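NLP/P60 (Enterococcus faecium, PDB 6B8C) hydrolyses peptidoglycan as a secreted endopeptidase of the NlpC/p60 family, generating muropeptides that enhance host immunity and limit bacterial pathogenesis. Local coordinates at residues A33-Y38 with R60-Q65; W74-E79 with G102-V107; L96-P101 with F134-A139; I109-G114 with V126-V131. One frame throughout, in Å; residues are numbered along the deposited sequence.

Contact 1: residues A33-Y38 with R60-Q65; sequences AEAYKY and RYVYLQ
E34 of helix 28-36 reaches V62 and Q65 of helix 55-67, and so joins the two helices that the NlpC/P60 fold sets beside its sheet. E34 CB lies 4.1 Å from V62 CG1. The chain runs on past the valine to E34 CG, which meets Q65 CB at 3.9 Å. A bend at chi2 (74°) then turns the carboxylate along the foot of the glutamine, where E34 OE1 sits 3.3 Å from Q65 CB. Each oxygen has a polar partner on its own segment: E34 OE1 is met nearly along its C-O axis by Y38 OH at 2.7 Å, while K37 NZ forms a salt bridge to E34 OE2 at 2.8 Å, coming from 36° out of the carboxylate plane. The edge of Y61 is turned toward the Y38 face in an offset edge-to-face pair, the planes at 88° and the centroids 5.4 Å apart. Deeper in, V62 CG2 rests 4.0 Å from A35 CB, and both residues touch I109 of strand 106-112. The tightest approach of the two tyrosines is from Y38 OH to Y61 CE1, 3.1 Å, with the hydroxyl oxygen near the plane of the Y61 ring.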
loop_
_atom_site.group_PDB
_atom_site.type_symbol
_atom_site.label_atom_id
_atom_site.label_comp_id
_atom_site.label_asym_id
_atom_site.label_seq_id
_atom_site.Cartn_x
_atom_site.Cartn_y
_atom_site.Cartn_z
ATOM N N ALA A 33 -4.158 9.828 -5.760
ATOM C CA ALA A 33 -4.588 11.119 -5.239
ATOM C C ALA A 33 -5.145 10.986 -3.827
ATOM O O ALA A 33 -4.928 11.861 -2.981
ATOM C CB ALA A 33 -5.624 11.741 -6.173
ATOM N N GLU A 34 -5.863 9.894 -3.552
ATOM C CA GLU A 34 -6.367 9.671 -2.199
ATOM C C GLU A 34 -5.231 9.349 -1.234
ATOM O O GLU A 34 -5.235 9.811 -0.087
ATOM C CB GLU A 34 -7.401 8.546 -2.201
ATOM C CG GLU A 34 -8.002 8.226 -0.833
ATOM C CD GLU A 34 -8.995 9.277 -0.352
ATOM O OE1 GLU A 34 -9.242 9.352 0.871
ATOM O OE2 GLU A 34 -9.532 10.026 -1.194
ATOM N N ALA A 35 -4.251 8.558 -1.679
ATOM C CA ALA A 35 -3.140 8.203 -0.804
ATOM C C ALA A 35 -2.316 9.427 -0.428
ATOM O O ALA A 35 -1.809 9.523 0.697
ATOM C CB ALA A 35 -2.259 7.147 -1.475
ATOM N N TYR A 36 -2.173 10.378 -1.356
ATOM C CA TYR A 36 -1.393 11.577 -1.058
ATOM C C TYR A 36 -2.001 12.414 0.064
ATOM O O TYR A 36 -1.278 13.187 0.704
ATOM C CB TYR A 36 -1.225 12.428 -2.317
ATOM C CG TYR A 36 0.086 12.187 -3.033
ATOM C CD1 TYR A 36 0.275 11.056 -3.818
ATOM C CD2 TYR A 36 1.137 13.087 -2.921
ATOM C CE1 TYR A 36 1.472 10.828 -4.470
ATOM C CE2 TYR A 36 2.340 12.867 -3.570
ATOM C CZ TYR A 36 2.501 11.737 -4.343
ATOM O OH TYR A 36 3.694 11.512 -4.992
ATOM N N LYS A 37 -3.302 12.265 0.334
ATOM C CA LYS A 37 -3.948 13.067 1.368
ATOM C C LYS A 37 -3.415 12.777 2.765
ATOM O O LYS A 37 -3.604 13.599 3.669
ATOM C CB LYS A 37 -5.459 12.831 1.361
ATOM C CG LYS A 37 -6.156 13.174 0.056
ATOM C CD LYS A 37 -7.623 12.787 0.121
ATOM C CE LYS A 37 -8.364 13.194 -1.138
ATOM N NZ LYS A 37 -9.809 12.833 -1.062
ATOM N N TYR A 38 -2.768 11.635 2.977
ATOM C CA TYR A 38 -2.407 11.209 4.321
ATOM C C TYR A 38 -0.904 11.217 4.559
ATOM O O TYR A 38 -0.440 10.653 5.556
ATOM C CB TYR A 38 -3.007 9.831 4.598
ATOM C CG TYR A 38 -4.486 9.817 4.298
ATOM C CD1 TYR A 38 -5.398 10.366 5.191
ATOM C CD2 TYR A 38 -4.966 9.303 3.104
ATOM C CE1 TYR A 38 -6.749 10.381 4.911
ATOM C CE2 TYR A 38 -6.313 9.315 2.814
ATOM C CZ TYR A 38 -7.201 9.853 3.721
ATOM O OH TYR A 38 -8.547 9.861 3.431
ATOM N N ARG A 60 -5.670 -0.234 3.077
ATOM C CA ARG A 60 -7.086 -0.553 3.206
ATOM C C ARG A 60 -7.934 0.710 3.227
ATOM O O ARG A 60 -8.991 0.764 2.590
ATOM C CB ARG A 60 -7.331 -1.375 4.470
ATOM C CG ARG A 60 -8.793 -1.723 4.683
ATOM C CD ARG A 60 -8.988 -2.724 5.808
ATOM N NE ARG A 60 -9.235 -2.080 7.093
ATOM C CZ ARG A 60 -10.433 -1.679 7.507
ATOM N NH1 ARG A 60 -10.568 -1.101 8.693
ATOM N NH2 ARG A 60 -11.498 -1.853 6.732
ATOM N N TYR A 61 -7.484 1.739 3.947
ATOM C CA TYR A 61 -8.251 2.975 4.038
ATOM C C TYR A 61 -8.335 3.672 2.687
ATOM O O TYR A 61 -9.398 4.178 2.308
ATOM C CB TYR A 61 -7.625 3.896 5.084
ATOM C CG TYR A 61 -8.509 5.057 5.474
ATOM C CD1 TYR A 61 -8.329 6.315 4.910
ATOM C CD2 TYR A 61 -9.535 4.889 6.396
ATOM C CE1 TYR A 61 -9.143 7.375 5.263
ATOM C CE2 TYR A 61 -10.356 5.941 6.752
ATOM C CZ TYR A 61 -10.157 7.182 6.184
ATOM O OH TYR A 61 -10.972 8.233 6.541
ATOM N N VAL A 62 -7.223 3.713 1.951
ATOM C CA VAL A 62 -7.233 4.336 0.629
ATOM C C VAL A 62 -8.226 3.625 -0.284
ATOM O O VAL A 62 -9.071 4.259 -0.939
ATOM C CB VAL A 62 -5.815 4.348 0.030
ATOM C CG1 VAL A 62 -5.844 4.843 -1.403
ATOM C CG2 VAL A 62 -4.903 5.227 0.874
ATOM N N TYR A 63 -8.149 2.290 -0.333
ATOM C CA TYR A 63 -9.052 1.554 -1.211
ATOM C C TYR A 63 -10.496 1.652 -0.749
ATOM O O TYR A 63 -11.407 1.649 -1.580
ATOM C CB TYR A 63 -8.610 0.100 -1.322
ATOM C CG TYR A 63 -7.647 -0.084 -2.459
ATOM C CD1 TYR A 63 -6.294 0.154 -2.286
ATOM C CD2 TYR A 63 -8.098 -0.446 -3.721
ATOM C CE1 TYR A 63 -5.410 0.009 -3.329
ATOM C CE2 TYR A 63 -7.222 -0.592 -4.773
ATOM C CZ TYR A 63 -5.877 -0.366 -4.570
ATOM O OH TYR A 63 -4.993 -0.509 -5.612
ATOM N N LEU A 64 -10.724 1.761 0.558
ATOM C CA LEU A 64 -12.080 1.932 1.060
ATOM C C LEU A 64 -12.652 3.277 0.637
ATOM O O LEU A 64 -13.822 3.366 0.244
ATOM C CB LEU A 64 -12.080 1.791 2.580
ATOM C CG LEU A 64 -13.358 1.309 3.257
ATOM C CD1 LEU A 64 -14.126 0.374 2.341
ATOM C CD2 LEU A 64 -12.985 0.599 4.548
ATOM N N GLN A 65 -11.837 4.332 0.703
ATOM C CA GLN A 65 -12.309 5.654 0.310
ATOM C C GLN A 65 -12.601 5.721 -1.183
ATOM O O GLN A 65 -13.580 6.352 -1.599
ATOM C CB GLN A 65 -11.280 6.716 0.695
ATOM C CG GLN A 65 -11.090 6.875 2.185
ATOM C CD GLN A 65 -12.401 7.066 2.914
ATOM O OE1 GLN A 65 -12.890 6.155 3.582
ATOM N NE2 GLN A 65 -12.984 8.252 2.786
#

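Contact 2: residues W74-E79 with G102-V107; sequences WTVPQE and GGTYHV
T104 and E79 approach from opposite directions, and hydrogen bonds carry most of this contact. T104 OG1 donates to E79 OE1; the modelled separation of 2.4 Å is very short, so its exact length is doubtful. The T104 torsion (chi1 54°) tucks OG1 between the backbone N and carbonyl carbon, on the side where E79 arrives. E79 OE2 accepts from G102 N through its syn lone pair at 2.8 Å, with a nearly straight N-H angle of 163°. T75 OG1 comes in obliquely and lies 2.6 Å from T104 OG1, and at most a weak bond links it to T104 O.

Van der Waals contacts surround this network. T104 CG2 lies 3.5 Å from E79 CD, V76 CG2 is 4.0 Å from T104 OG1, and Q78 crosses V107 at about a right angle, with Q78 OE1 3.8 Å from V107 CG1. The Q78 amide is itself held by G72 O, S56 O and T59 OG1, while F97 touches Q78, E79, T104 and V107.

The loop after helix 55-67 is thereby tied to the segment leading into strand 106-112. On that strand H106 points away from the loop, bonds H118 and touches C55, consistent with the Cys-His-His site of NlpC/P60 peptidases. Donors from G102 N and, if the short distance is real, T104 OG1 would be consistent with a charged carboxylate on the buried E79.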
loop_
_atom_site.group_PDB
_atom_site.type_symbol
_atom_site.label_atom_id
_atom_site.label_comp_id
_atom_site.label_asym_id
_atom_site.label_seq_id
_atom_site.Cartn_x
_atom_site.Cartn_y
_atom_site.Cartn_z
ATOM N N TRP A 74 -5.321 -6.794 7.520
ATOM C CA TRP A 74 -3.890 -6.981 7.699
ATOM C C TRP A 74 -3.290 -7.408 6.358
ATOM O O TRP A 74 -3.962 -7.407 5.324
ATOM C CB TRP A 74 -3.595 -7.969 8.834
ATOM C CG TRP A 74 -4.347 -9.272 8.774
ATOM C CD1 TRP A 74 -5.701 -9.452 8.861
ATOM C CD2 TRP A 74 -3.778 -10.580 8.661
ATOM N NE1 TRP A 74 -6.008 -10.789 8.785
ATOM C CE2 TRP A 74 -4.845 -11.503 8.664
ATOM C CE3 TRP A 74 -2.470 -11.062 8.546
ATOM C CZ2 TRP A 74 -4.644 -12.876 8.556
ATOM C CZ3 TRP A 74 -2.275 -12.430 8.442
ATOM C CH2 TRP A 74 -3.355 -13.318 8.446
ATOM N N THR A 75 -2.009 -7.773 6.381
ATOM C CA THR A 75 -1.231 -7.814 5.146
ATOM C C THR A 75 -1.651 -8.962 4.233
ATOM O O THR A 75 -1.771 -8.779 3.016
ATOM C CB THR A 75 0.258 -7.908 5.481
ATOM O OG1 THR A 75 0.992 -8.298 4.315
ATOM C CG2 THR A 75 0.496 -8.915 6.602
ATOM N N VAL A 76 -1.890 -10.144 4.791
ATOM C CA VAL A 76 -1.997 -11.356 3.980
ATOM C C VAL A 76 -3.309 -11.418 3.198
ATOM O O VAL A 76 -3.274 -11.742 2.001
ATOM C CB VAL A 76 -1.800 -12.613 4.844
ATOM C CG1 VAL A 76 -1.910 -13.860 3.988
ATOM C CG2 VAL A 76 -0.445 -12.565 5.530
ATOM N N PRO A 77 -4.477 -11.131 3.790
ATOM C CA PRO A 77 -5.700 -11.081 2.967
ATOM C C PRO A 77 -5.600 -10.128 1.790
ATOM O O PRO A 77 -6.138 -10.423 0.713
ATOM C CB PRO A 77 -6.781 -10.638 3.964
ATOM C CG PRO A 77 -6.038 -10.115 5.156
ATOM C CD PRO A 77 -4.787 -10.918 5.215
ATOM N N GLN A 78 -4.895 -9.005 1.948
ATOM C CA GLN A 78 -4.734 -8.059 0.851
ATOM C C GLN A 78 -4.013 -8.661 -0.347
ATOM O O GLN A 78 -4.045 -8.067 -1.430
ATOM C CB GLN A 78 -3.987 -6.817 1.347
ATOM C CG GLN A 78 -4.686 -6.114 2.495
ATOM C CD GLN A 78 -4.176 -4.703 2.729
ATOM O OE1 GLN A 78 -3.231 -4.253 2.082
ATOM N NE2 GLN A 78 -4.810 -3.995 3.654
ATOM N N GLU A 79 -3.381 -9.826 -0.186
ATOM C CA GLU A 79 -2.753 -10.509 -1.309
ATOM C C GLU A 79 -3.767 -11.098 -2.283
ATOM O O GLU A 79 -3.374 -11.511 -3.379
ATOM C CB GLU A 79 -1.842 -11.626 -0.800
ATOM C CG GLU A 79 -0.723 -11.174 0.122
ATOM C CD GLU A 79 -0.021 -12.346 0.788
ATOM O OE1 GLU A 79 0.312 -12.243 1.988
ATOM O OE2 GLU A 79 0.190 -13.376 0.113
ATOM N N GLY A 102 1.571 -15.574 1.248
ATOM C CA GLY A 102 1.225 -16.223 2.488
ATOM C C GLY A 102 1.949 -15.680 3.700
ATOM O O GLY A 102 1.462 -15.849 4.825
ATOM N N GLY A 103 3.090 -15.028 3.499
ATOM C CA GLY A 103 3.867 -14.497 4.598
ATOM C C GLY A 103 4.342 -13.082 4.347
ATOM O O GLY A 103 5.420 -12.695 4.810
ATOM N N THR A 104 3.556 -12.306 3.603
ATOM C CA THR A 104 3.905 -10.911 3.388
ATOM C C THR A 104 3.908 -10.162 4.712
ATOM O O THR A 104 3.053 -10.381 5.572
ATOM C CB THR A 104 2.933 -10.245 2.417
ATOM O OG1 THR A 104 1.590 -10.438 2.873
ATOM C CG2 THR A 104 3.095 -10.824 1.020
ATOM N N TYR A 105 4.894 -9.285 4.877
ATOM C CA TYR A 105 5.039 -8.504 6.093
ATOM C C TYR A 105 4.920 -7.006 5.852
ATOM O O TYR A 105 4.974 -6.232 6.816
ATOM C CB TYR A 105 6.384 -8.819 6.771
ATOM C CG TYR A 105 7.604 -8.588 5.899
ATOM C CD1 TYR A 105 8.205 -7.338 5.831
ATOM C CD2 TYR A 105 8.158 -9.623 5.153
ATOM C CE1 TYR A 105 9.318 -7.120 5.040
ATOM C CE2 TYR A 105 9.276 -9.415 4.358
ATOM C CZ TYR A 105 9.851 -8.158 4.307
ATOM O OH TYR A 105 10.960 -7.938 3.522
ATOM N N HIS A 106 4.756 -6.574 4.605
ATOM C CA HIS A 106 4.685 -5.154 4.300
ATOM C C HIS A 106 3.976 -4.970 2.969
ATOM O O HIS A 106 4.071 -5.816 2.076
ATOM C CB HIS A 106 6.077 -4.518 4.249
ATOM C CG HIS A 106 6.055 -3.023 4.309
ATOM N ND1 HIS A 106 5.871 -2.329 5.486
ATOM C CD2 HIS A 106 6.182 -2.087 3.338
ATOM C CE1 HIS A 106 5.891 -1.032 5.239
ATOM N NE2 HIS A 106 6.077 -0.858 3.943
ATOM N N VAL A 107 3.285 -3.839 2.844
ATOM C CA VAL A 107 2.531 -3.500 1.647
ATOM C C VAL A 107 2.634 -1.997 1.418
ATOM O O VAL A 107 2.800 -1.215 2.356
ATOM C CB VAL A 107 1.054 -3.945 1.763
ATOM C CG1 VAL A 107 0.320 -3.094 2.786
ATOM C CG2 VAL A 107 0.360 -3.890 0.413
#

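Contact 3: residues L96-P101 with F134-A139; sequences LFWGSP and FAPDFA
A classic beta bulge joins strand 95-98 to strand 138-141, with D137 and F138 together facing F97. F97 O accepts both of their amides: D137 N at 2.7 Å with a bent N-H angle of 136°, and F138 N at 3.0 Å, in the carbonyl plane. In return F97 N donates to F138 O at 2.9 Å and 171°, which completes the antiparallel hydrogen-bonded pair. L96 and A139 form the next, non-hydrogen-bonded pair, and L96 CD2 touches A139 CB at 3.6 Å on the opposite face of the sheet from the two phenylalanines.

These strands are neighbours inside the six-stranded antiparallel sheet of the NlpC/P60 fold: A139 bonds onward to I85 at the outer strand 83-85, and L96 to A108 on the other side.

On the phenylalanine face, F138 has its CG between the backbone N and the carbonyl carbon (chi1 60°), and this brings the ring over F97 CB in a CH-pi contact, 3.8 Å from CB to the centroid. The two ring planes differ by little, but the rings are displaced and share almost no face. G99 O lies at the F138 edge, 3.4 Å from CE1, and P101 CD also reaches CE1.

W98 is covered on one face by P136, whose CB stands 3.5 Å from the centroid of the six-membered ring, almost on its normal. At the indole edge F134 O approaches W98 CZ2 to 3.4 Å while bonded to Y116 OH. Y116 and H106 each make an edge-to-face pair with the indole.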
loop_
_atom_site.group_PDB
_atom_site.type_symbol
_atom_site.label_atom_id
_atom_site.label_comp_id
_atom_site.label_asym_id
_atom_site.label_seq_id
_atom_site.Cartn_x
_atom_site.Cartn_y
_atom_site.Cartn_z
ATOM N N LEU A 96 1.940 -3.345 -3.677
ATOM C CA LEU A 96 3.277 -3.928 -3.671
ATOM C C LEU A 96 3.495 -4.628 -2.340
ATOM O O LEU A 96 3.189 -4.061 -1.286
ATOM C CB LEU A 96 4.351 -2.860 -3.884
ATOM C CG LEU A 96 4.180 -1.946 -5.096
ATOM C CD1 LEU A 96 5.192 -0.818 -5.048
ATOM C CD2 LEU A 96 4.320 -2.735 -6.386
ATOM N N PHE A 97 4.039 -5.843 -2.386
ATOM C CA PHE A 97 4.114 -6.710 -1.218
ATOM C C PHE A 97 5.545 -7.168 -0.984
ATOM O O PHE A 97 6.226 -7.615 -1.917
ATOM C CB PHE A 97 3.192 -7.926 -1.377
ATOM C CG PHE A 97 1.735 -7.588 -1.293
ATOM C CD1 PHE A 97 1.021 -7.243 -2.429
ATOM C CD2 PHE A 97 1.079 -7.596 -0.072
ATOM C CE1 PHE A 97 -0.321 -6.924 -2.351
ATOM C CE2 PHE A 97 -0.261 -7.279 0.013
ATOM C CZ PHE A 97 -0.962 -6.941 -1.130
ATOM N N TRP A 98 5.987 -7.043 0.268
ATOM C CA TRP A 98 7.246 -7.598 0.736
ATOM C C TRP A 98 6.988 -8.937 1.408
ATOM O O TRP A 98 6.031 -9.083 2.174
ATOM C CB TRP A 98 7.920 -6.664 1.741
ATOM C CG TRP A 98 8.593 -5.462 1.168
ATOM C CD1 TRP A 98 9.932 -5.217 1.141
ATOM C CD2 TRP A 98 7.963 -4.324 0.566
ATOM N NE1 TRP A 98 10.179 -4.000 0.554
ATOM C CE2 TRP A 98 8.987 -3.431 0.193
ATOM C CE3 TRP A 98 6.636 -3.975 0.304
ATOM C CZ2 TRP A 98 8.726 -2.213 -0.432
ATOM C CZ3 TRP A 98 6.379 -2.765 -0.316
ATOM C CH2 TRP A 98 7.418 -1.900 -0.678
ATOM N N GLY A 99 7.860 -9.899 1.147
ATOM C CA GLY A 99 7.708 -11.236 1.682
ATOM C C GLY A 99 7.141 -12.192 0.652
ATOM O O GLY A 99 6.802 -11.825 -0.478
ATOM N N SER A 100 7.032 -13.428 1.062
ATOM C CA SER A 100 6.524 -14.421 0.128
ATOM C C SER A 100 5.009 -14.549 0.256
ATOM O O SER A 100 4.445 -14.266 1.320
ATOM C CB SER A 100 7.181 -15.774 0.385
ATOM O OG SER A 100 6.986 -16.189 1.725
ATOM N N PRO A 101 4.326 -14.956 -0.825
ATOM C CA PRO A 101 2.869 -15.149 -0.753
ATOM C C PRO A 101 2.469 -16.062 0.395
ATOM O O PRO A 101 2.973 -17.182 0.521
ATOM C CB PRO A 101 2.521 -15.756 -2.120
ATOM C CG PRO A 101 3.834 -16.169 -2.727
ATOM C CD PRO A 101 4.850 -15.230 -2.171
ATOM N N PHE A 134 14.156 0.209 -0.762
ATOM C CA PHE A 134 13.707 -1.093 -0.273
ATOM C C PHE A 134 12.787 -1.685 -1.329
ATOM O O PHE A 134 11.717 -1.134 -1.603
ATOM C CB PHE A 134 12.999 -0.970 1.078
ATOM C CG PHE A 134 13.903 -0.527 2.193
ATOM C CD1 PHE A 134 14.776 -1.426 2.788
ATOM C CD2 PHE A 134 13.896 0.784 2.632
ATOM C CE1 PHE A 134 15.625 -1.025 3.806
ATOM C CE2 PHE A 134 14.743 1.193 3.655
ATOM C CZ PHE A 134 15.609 0.284 4.240
ATOM N N ALA A 135 13.206 -2.800 -1.926
ATOM C CA ALA A 135 12.514 -3.372 -3.075
ATOM C C ALA A 135 11.414 -4.319 -2.615
ATOM O O ALA A 135 11.676 -5.207 -1.794
ATOM C CB ALA A 135 13.483 -4.122 -3.975
ATOM N N PRO A 136 10.194 -4.176 -3.121
ATOM C CA PRO A 136 9.145 -5.142 -2.789
ATOM C C PRO A 136 9.373 -6.453 -3.518
ATOM O O PRO A 136 10.109 -6.533 -4.504
ATOM C CB PRO A 136 7.862 -4.456 -3.262
ATOM C CG PRO A 136 8.309 -3.569 -4.372
ATOM C CD PRO A 136 9.713 -3.127 -4.038
ATOM N N ASP A 137 8.725 -7.498 -3.011
ATOM C CA ASP A 137 8.914 -8.834 -3.563
ATOM C C ASP A 137 7.978 -9.126 -4.733
ATOM O O ASP A 137 8.417 -9.706 -5.732
ATOM C CB ASP A 137 8.747 -9.886 -2.463
ATOM C CG ASP A 137 9.881 -9.850 -1.448
ATOM O OD1 ASP A 137 11.052 -10.033 -1.845
ATOM O OD2 ASP A 137 9.605 -9.619 -0.252
ATOM N N PHE A 138 6.703 -8.747 -4.652
ATOM C CA PHE A 138 5.835 -8.886 -5.828
ATOM C C PHE A 138 4.794 -7.771 -5.810
ATOM O O PHE A 138 4.826 -6.886 -4.952
ATOM C CB PHE A 138 5.200 -10.285 -5.899
ATOM C CG PHE A 138 4.337 -10.639 -4.718
ATOM C CD1 PHE A 138 4.870 -11.323 -3.636
ATOM C CD2 PHE A 138 2.990 -10.313 -4.700
ATOM C CE1 PHE A 138 4.080 -11.661 -2.554
ATOM C CE2 PHE A 138 2.193 -10.647 -3.619
ATOM C CZ PHE A 138 2.739 -11.321 -2.546
ATOM N N ALA A 139 3.867 -7.802 -6.768
ATOM C CA ALA A 139 2.837 -6.784 -6.860
ATOM C C ALA A 139 1.503 -7.450 -7.161
ATOM O O ALA A 139 1.428 -8.642 -7.466
ATOM C CB ALA A 139 3.177 -5.737 -7.928
#

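Contact 4: residues I109-G114 with V126-V131; sequences IALGGG and VKVGSV
V131 N donates to G114 O at 2.8 Å, with an N-H angle of 161°, and this bond ties the turn between strands 106-112 and 115-118 to the end of strand 127-130. All three belong to the antiparallel sheet of the NlpC/P60 fold. The donor is tilted 18° from the G114 carbonyl plane, and S130 CA adds a CA-H...O contact to G114 O at 3.4 Å. A separate apolar touch bridges the strands further along: L111 CD1 meets V128 CG2 at 3.6 Å, the two side chains crossing at about a right angle. Because strand 115-118 runs between them in the sheet, the backbones stay apart, and L111 CA and V128 CA are 9.0 Å from each other.

In the next shell, I117 of that middle strand touches L111, which also packs on V32 and Y36 of helix 28-36. V131 also touches Y116 and P136, and S130 OG is bonded to Q132 N just beyond the strand. G113 and G114 both have positive phi (71° at G114), backbone geometry that favours glycine; the G114 carbonyl faces V131 N. Both V131 methyls lie beside that carbonyl, CG1 at 3.3 Å and CG2 at 3.5 Å from G114 O.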
loop_
_atom_site.group_PDB
_atom_site.type_symbol
_atom_site.label_atom_id
_atom_site.label_comp_id
_atom_site.label_asym_id
_atom_site.label_seq_id
_atom_site.Cartn_x
_atom_site.Cartn_y
_atom_site.Cartn_z
ATOM N N ILE A 109 1.390 1.221 -1.815
ATOM C CA ILE A 109 0.649 1.545 -3.030
ATOM C C ILE A 109 1.635 2.000 -4.096
ATOM O O ILE A 109 2.412 2.938 -3.877
ATOM C CB ILE A 109 -0.421 2.620 -2.772
ATOM C CG1 ILE A 109 -1.563 2.047 -1.927
ATOM C CG2 ILE A 109 -0.964 3.154 -4.091
ATOM C CD1 ILE A 109 -2.523 3.089 -1.413
ATOM N N ALA A 110 1.601 1.340 -5.248
ATOM C CA ALA A 110 2.512 1.675 -6.331
ATOM C C ALA A 110 2.183 3.043 -6.912
ATOM O O ALA A 110 1.015 3.386 -7.122
ATOM C CB ALA A 110 2.450 0.613 -7.428
ATOM N N LEU A 111 3.226 3.828 -7.168
ATOM C CA LEU A 111 3.095 5.101 -7.858
ATOM C C LEU A 111 3.543 5.036 -9.311
ATOM O O LEU A 111 3.396 6.029 -10.031
ATOM C CB LEU A 111 3.904 6.183 -7.136
ATOM C CG LEU A 111 3.505 6.493 -5.696
ATOM C CD1 LEU A 111 4.398 7.585 -5.151
ATOM C CD2 LEU A 111 2.045 6.901 -5.614
ATOM N N GLY A 112 4.086 3.905 -9.753
ATOM C CA GLY A 112 4.678 3.823 -11.071
ATOM C C GLY A 112 6.094 4.360 -11.069
ATOM O O GLY A 112 6.416 5.271 -10.299
ATOM N N GLY A 113 6.952 3.796 -11.909
ATOM C CA GLY A 113 8.324 4.265 -11.990
ATOM C C GLY A 113 9.160 3.960 -10.765
ATOM O O GLY A 113 9.970 4.800 -10.351
ATOM N N GLY A 114 8.980 2.782 -10.168
ATOM C CA GLY A 114 9.783 2.387 -9.027
ATOM C C GLY A 114 9.501 3.135 -7.746
ATOM O O GLY A 114 10.318 3.080 -6.820
ATOM N N VAL A 126 3.539 8.443 7.203
ATOM C CA VAL A 126 3.248 8.073 5.818
ATOM C C VAL A 126 4.080 8.931 4.878
ATOM O O VAL A 126 4.089 10.165 4.979
ATOM C CB VAL A 126 1.747 8.218 5.521
ATOM C CG1 VAL A 126 1.474 7.978 4.040
ATOM C CG2 VAL A 126 0.928 7.263 6.380
ATOM N N LYS A 127 4.797 8.280 3.963
ATOM C CA LYS A 127 5.706 9.003 3.086
ATOM C C LYS A 127 5.904 8.236 1.785
ATOM O O LYS A 127 5.398 7.122 1.593
ATOM C CB LYS A 127 7.055 9.257 3.771
ATOM C CG LYS A 127 7.876 8.006 4.032
ATOM C CD LYS A 127 9.320 8.362 4.376
ATOM C CE LYS A 127 9.592 8.324 5.875
ATOM N NZ LYS A 127 8.747 9.275 6.655
ATOM N N VAL A 128 6.667 8.852 0.896
ATOM C CA VAL A 128 7.025 8.253 -0.376
ATOM C C VAL A 128 8.302 7.434 -0.203
ATOM O O VAL A 128 9.091 7.636 0.726
ATOM C CB VAL A 128 7.186 9.335 -1.465
ATOM C CG1 VAL A 128 8.592 9.921 -1.444
ATOM C CG2 VAL A 128 6.841 8.783 -2.835
ATOM N N GLY A 129 8.497 6.483 -1.109
ATOM C CA GLY A 129 9.670 5.632 -1.082
ATOM C C GLY A 129 9.978 5.135 -2.476
ATOM O O GLY A 129 9.138 5.188 -3.380
ATOM N N SER A 130 11.199 4.641 -2.638
ATOM C CA SER A 130 11.683 4.146 -3.915
ATOM C C SER A 130 12.069 2.680 -3.779
ATOM O O SER A 130 12.465 2.228 -2.701
ATOM C CB SER A 130 12.885 4.966 -4.406
ATOM O OG SER A 130 13.422 4.428 -5.602
ATOM N N VAL A 131 11.936 1.933 -4.879
ATOM C CA VAL A 131 12.401 0.552 -4.874
ATOM C C VAL A 131 13.919 0.491 -4.861
ATOM O O VAL A 131 14.494 -0.563 -4.565
ATOM C CB VAL A 131 11.841 -0.234 -6.073
ATOM C CG1 VAL A 131 10.320 -0.167 -6.086
ATOM C CG2 VAL A 131 12.428 0.284 -7.380
#

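Overall arrangement
From the N terminus, contact 1 closes first, bringing helix 55-67 back onto helix 28-36 before any other contact opens. The chain then leaves helix 55-67 for the 74-79 loop, which opens contact 2. Contact 3 opens at 96-101 before contact 2 closes at 102-107, so the two cross; they touch through strands 95-98 and 106-112, where W98 probably makes backbone hydrogen bonds with Y105 and H106. Contact 4 lies wholly within the loop that contact 3 closes, and extends the sheet's connections to its outer strand 127-130. It also meets contact 1, where Y38 packs against V126 beside that strand. Contacts 1 and 3 do not touch, their nearest atoms about 8 Å apart.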